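Local coordinates for 2-dehydro-3-deoxy-d-gluconate/2-dehydro-3-deoxy-phosphogluconate aldolase (Picrophilus torridus, PDB 4UXD), which is an aldolase of the dihydrodipicolinate synthetase family, built as a parallel beta/alpha barrel and assembled from four copies of the chain, at residues 100-111 with 139-149. Residues are numbered along the deposited sequence; the frame is centred on the assembly and turned at random.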
loop_
_atom_site.group_PDB
_atom_site.type_symbol
_atom_site.label_atom_id
_atom_site.label_comp_id
_atom_site.label_asym_id
_atom_site.label_seq_id
_atom_site.Cartn_x
_atom_site.Cartn_y
_atom_site.Cartn_z
ATOM N N SER A 100 -14.155 15.629 12.952
ATOM C CA SER A 100 -15.370 14.871 12.685
ATOM C C SER A 100 -15.566 14.832 11.173
ATOM O O SER A 100 -15.229 15.790 10.491
ATOM C CB SER A 100 -16.595 15.498 13.358
ATOM O OG SER A 100 -17.792 15.007 12.770
ATOM N N SER A 101 -16.124 13.749 10.639
ATOM C CA SER A 101 -16.410 13.694 9.204
ATOM C C SER A 101 -17.686 14.462 8.861
ATOM O O SER A 101 -17.962 14.725 7.687
ATOM C CB SER A 101 -16.524 12.246 8.723
ATOM O OG SER A 101 -15.250 11.641 8.659
ATOM N N SER A 102 -18.457 14.815 9.884
ATOM C CA SER A 102 -19.663 15.614 9.706
ATOM C C SER A 102 -19.304 17.085 9.831
ATOM O O SER A 102 -18.845 17.528 10.887
ATOM C CB SER A 102 -20.742 15.226 10.733
ATOM O OG SER A 102 -21.811 16.168 10.782
ATOM N N ILE A 103 -19.493 17.836 8.746
ATOM C CA ILE A 103 -19.239 19.274 8.765
ATOM C C ILE A 103 -20.123 19.957 9.832
ATOM O O ILE A 103 -19.745 20.994 10.381
ATOM C CB ILE A 103 -19.471 19.924 7.363
ATOM C CG1 ILE A 103 -19.186 21.422 7.429
ATOM C CG2 ILE A 103 -20.891 19.725 6.892
ATOM C CD1 ILE A 103 -19.063 22.088 6.088
ATOM N N ASN A 104 -21.275 19.363 10.152
ATOM C CA ASN A 104 -22.154 19.904 11.199
ATOM C C ASN A 104 -21.557 19.815 12.591
ATOM O O ASN A 104 -21.775 20.701 13.409
ATOM C CB ASN A 104 -23.496 19.185 11.217
ATOM C CG ASN A 104 -24.409 19.630 10.103
ATOM O OD1 ASN A 104 -23.957 20.050 9.036
ATOM N ND2 ASN A 104 -25.708 19.536 10.341
ATOM N N GLU A 105 -20.817 18.744 12.875
ATOM C CA GLU A 105 -20.239 18.585 14.204
ATOM C C GLU A 105 -19.070 19.554 14.374
ATOM O O GLU A 105 -18.872 20.111 15.451
ATOM C CB GLU A 105 -19.788 17.138 14.448
ATOM C CG GLU A 105 -20.918 16.124 14.471
ATOM C CD GLU A 105 -20.453 14.747 14.881
ATOM O OE1 GLU A 105 -19.281 14.414 14.621
ATOM O OE2 GLU A 105 -21.257 14.006 15.486
ATOM N N VAL A 106 -18.327 19.778 13.297
ATOM C CA VAL A 106 -17.204 20.701 13.319
ATOM C C VAL A 106 -17.686 22.132 13.631
ATOM O O VAL A 106 -17.171 22.774 14.545
ATOM C CB VAL A 106 -16.414 20.688 11.958
ATOM C CG1 VAL A 106 -15.175 21.544 12.037
ATOM C CG2 VAL A 106 -16.005 19.275 11.571
ATOM N N ASN A 107 -18.672 22.618 12.876
ATOM C CA ASN A 107 -19.221 23.958 13.084
ATOM C C ASN A 107 -19.712 24.132 14.497
ATOM O O ASN A 107 -19.439 25.138 15.142
ATOM C CB ASN A 107 -20.372 24.234 12.124
ATOM C CG ASN A 107 -19.925 24.313 10.694
ATOM O OD1 ASN A 107 -18.792 24.704 10.403
ATOM N ND2 ASN A 107 -20.807 23.934 9.784
ATOM N N GLU A 108 -20.445 23.138 14.973
ATOM C CA GLU A 108 -20.917 23.120 16.350
ATOM C C GLU A 108 -19.747 23.195 17.338
ATOM O O GLU A 108 -19.719 24.088 18.186
ATOM C CB GLU A 108 -21.753 21.863 16.586
ATOM C CG GLU A 108 -22.644 21.882 17.824
ATOM C CD GLU A 108 -23.745 20.824 17.766
ATOM O OE1 GLU A 108 -24.150 20.443 16.649
ATOM O OE2 GLU A 108 -24.208 20.360 18.828
ATOM N N LEU A 109 -18.784 22.275 17.207
ATOM C CA LEU A 109 -17.619 22.208 18.096
ATOM C C LEU A 109 -16.745 23.464 18.044
ATOM O O LEU A 109 -16.101 23.819 19.035
ATOM C CB LEU A 109 -16.745 20.995 17.758
ATOM C CG LEU A 109 -17.211 19.619 18.230
ATOM C CD1 LEU A 109 -16.457 18.502 17.486
ATOM C CD2 LEU A 109 -17.068 19.449 19.748
ATOM N N MET A 110 -16.705 24.124 16.890
ATOM C CA MET A 110 -15.891 25.333 16.759
ATOM C C MET A 110 -16.604 26.530 17.376
ATOM O O MET A 110 -16.013 27.293 18.134
ATOM C CB MET A 110 -15.548 25.605 15.294
ATOM C CG MET A 110 -14.370 24.758 14.789
ATOM S SD MET A 110 -13.565 25.412 13.301
ATOM C CE MET A 110 -14.940 25.350 12.194
ATOM N N LYS A 111 -17.882 26.665 17.050
ATOM C CA LYS A 111 -18.743 27.689 17.616
ATOM C C LYS A 111 -18.728 27.630 19.132
ATOM O O LYS A 111 -18.644 28.649 19.808
ATOM C CB LYS A 111 -20.174 27.516 17.093
ATOM C CG LYS A 111 -21.145 28.591 17.531
ATOM C CD LYS A 111 -22.317 28.705 16.564
ATOM C CE LYS A 111 -23.207 27.476 16.606
ATOM N NZ LYS A 111 -24.256 27.513 15.552
ATOM N N TYR A 139 -14.531 21.122 1.575
ATOM C CA TYR A 139 -14.935 20.887 2.951
ATOM C C TYR A 139 -14.317 21.923 3.925
ATOM O O TYR A 139 -15.033 22.518 4.742
ATOM C CB TYR A 139 -14.553 19.469 3.317
ATOM C CG TYR A 139 -14.735 19.079 4.743
ATOM C CD1 TYR A 139 -15.951 18.598 5.199
ATOM C CD2 TYR A 139 -13.668 19.138 5.631
ATOM C CE1 TYR A 139 -16.109 18.206 6.510
ATOM C CE2 TYR A 139 -13.813 18.754 6.941
ATOM C CZ TYR A 139 -15.037 18.289 7.377
ATOM O OH TYR A 139 -15.170 17.894 8.682
ATOM N N TYR A 140 -13.008 22.157 3.824
ATOM C CA TYR A 140 -12.363 23.224 4.594
ATOM C C TYR A 140 -12.906 24.601 4.202
ATOM O O TYR A 140 -13.017 25.501 5.032
ATOM C CB TYR A 140 -10.842 23.207 4.404
ATOM C CG TYR A 140 -10.116 22.215 5.281
ATOM C CD1 TYR A 140 -9.665 22.568 6.546
ATOM C CD2 TYR A 140 -9.890 20.921 4.840
ATOM C CE1 TYR A 140 -9.004 21.663 7.340
ATOM C CE2 TYR A 140 -9.228 20.005 5.622
ATOM C CZ TYR A 140 -8.783 20.370 6.869
ATOM O OH TYR A 140 -8.123 19.424 7.634
ATOM N N LYS A 141 -13.240 24.755 2.928
ATOM C CA LYS A 141 -13.784 26.004 2.422
ATOM C C LYS A 141 -15.079 26.384 3.152
ATOM O O LYS A 141 -15.199 27.478 3.719
ATOM C CB LYS A 141 -14.030 25.877 0.914
ATOM C CG LYS A 141 -14.511 27.138 0.216
ATOM C CD LYS A 141 -13.949 27.179 -1.207
ATOM C CE LYS A 141 -14.684 28.123 -2.161
ATOM N NZ LYS A 141 -16.056 28.488 -1.731
ATOM N N GLU A 142 -16.039 25.466 3.141
ATOM C CA GLU A 142 -17.340 25.710 3.729
ATOM C C GLU A 142 -17.204 26.024 5.208
ATOM O O GLU A 142 -17.931 26.852 5.760
ATOM C CB GLU A 142 -18.236 24.488 3.535
ATOM C CG GLU A 142 -19.724 24.781 3.576
ATOM C CD GLU A 142 -20.348 24.807 2.189
ATOM O OE1 GLU A 142 -19.666 25.255 1.236
ATOM O OE2 GLU A 142 -21.512 24.363 2.050
ATOM N N ILE A 143 -16.253 25.352 5.847
ATOM C CA ILE A 143 -16.091 25.449 7.283
ATOM C C ILE A 143 -15.434 26.788 7.660
ATOM O O ILE A 143 -15.944 27.530 8.509
ATOM C CB ILE A 143 -15.267 24.255 7.802
ATOM C CG1 ILE A 143 -16.099 22.981 7.724
ATOM C CG2 ILE A 143 -14.837 24.456 9.231
ATOM C CD1 ILE A 143 -15.297 21.688 7.811
ATOM N N LEU A 144 -14.309 27.084 7.019
ATOM C CA LEU A 144 -13.569 28.309 7.278
ATOM C C LEU A 144 -14.393 29.554 6.955
ATOM O O LEU A 144 -14.104 30.639 7.462
ATOM C CB LEU A 144 -12.280 28.335 6.459
ATOM C CG LEU A 144 -11.247 27.263 6.795
ATOM C CD1 LEU A 144 -10.154 27.238 5.724
ATOM C CD2 LEU A 144 -10.656 27.504 8.154
ATOM N N SER A 145 -15.399 29.397 6.093
ATOM C CA SER A 145 -16.265 30.505 5.713
ATOM C C SER A 145 -17.273 30.836 6.798
ATOM O O SER A 145 -17.973 31.843 6.704
ATOM C CB SER A 145 -17.011 30.191 4.420
ATOM O OG SER A 145 -16.187 30.414 3.297
ATOM N N SER A 146 -17.339 29.991 7.823
ATOM C CA SER A 146 -18.345 30.127 8.868
ATOM C C SER A 146 -17.727 30.293 10.257
ATOM O O SER A 146 -18.436 30.342 11.253
ATOM C CB SER A 146 -19.262 28.906 8.851
ATOM O OG SER A 146 -19.823 28.726 7.566
ATOM N N ASN A 147 -16.406 30.375 10.326
ATOM C CA ASN A 147 -15.735 30.414 11.617
ATOM C C ASN A 147 -14.434 31.199 11.552
ATOM O O ASN A 147 -13.440 30.761 10.952
ATOM C CB ASN A 147 -15.470 28.994 12.123
ATOM C CG ASN A 147 -16.740 28.210 12.352
ATOM O OD1 ASN A 147 -17.152 27.417 11.510
ATOM N ND2 ASN A 147 -17.383 28.441 13.487
ATOM N N ASP A 148 -14.457 32.359 12.196
ATOM C CA ASP A 148 -13.359 33.301 12.136
ATOM C C ASP A 148 -12.144 32.826 12.944
ATOM O O ASP A 148 -11.010 33.244 12.674
ATOM C CB ASP A 148 -13.827 34.669 12.644
ATOM C CG ASP A 148 -13.333 35.805 11.772
ATOM O OD1 ASP A 148 -12.153 36.199 11.911
ATOM O OD2 ASP A 148 -14.123 36.296 10.936
ATOM N N MET A 149 -12.375 31.940 13.913
ATOM C CA MET A 149 -11.345 31.620 14.899
ATOM C C MET A 149 -10.086 31.000 14.301
ATOM O O MET A 149 -10.070 30.512 13.168
ATOM C CB MET A 149 -11.906 30.693 15.981
ATOM C CG MET A 149 -12.118 29.260 15.580
ATOM S SD MET A 149 -12.862 28.279 16.907
ATOM C CE MET A 149 -11.582 28.430 18.159
#
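Ile143 presses its side chain among Ile103, Val106, Asn107 and Met110 as a knob into a hole, at the middle of the contact between helices 103-115 and 133-144. Its two branches part there. CG1 lies next to Ile103, the two isoleucines sliding past each other in opposite directions with their CG1 atoms 3.5 Å apart. On the other branch, anti to the backbone N, Ile143 and Val106 cross at about a right angle, Ile143 CG2 meeting Val106 CG1 at 4.1 Å. The far end of Ile103 runs on over the aliphatic part of Glu142, CD1 to CB at 3.6 Å, and Ile103 also packs against Arg287 of a second subunit.

The Tyr139 ring closes one end of the interface. With CG anti to the backbone N (chi1 173°), it reaches toward the loop that leads into helix 103-115, and its OH donates to Ser100 O at 2.8 Å, almost in line with the carbonyl (C=O...O angle 164°). Ile143 CD1 lies 3.3 Å above the ring plane, displaced toward the rim. The Val106 side chain points back against the tyrosine, CG2 coming within 3.3 Å of Tyr139 OH. At the other end, Met110 and Asn147 pass at a slant, the bent end of Met110 bringing CE against Asn147 CB, and the sulfur of Met149 lies 3.5 Å from Met110 O and beside the Met110 CB.

The helices run roughly parallel, their segment axes 35° apart and 10.5 Å at closest approach, as successive outer helices of a beta/alpha barrel; Val106 and Ile143 both reach Leu123 of strand 120-123 beneath them. Adhesion here is therefore mainly apolar, while the phenol bond satisfies a buried carbonyl and ties helix 133-144 to the turn preceding its neighbour.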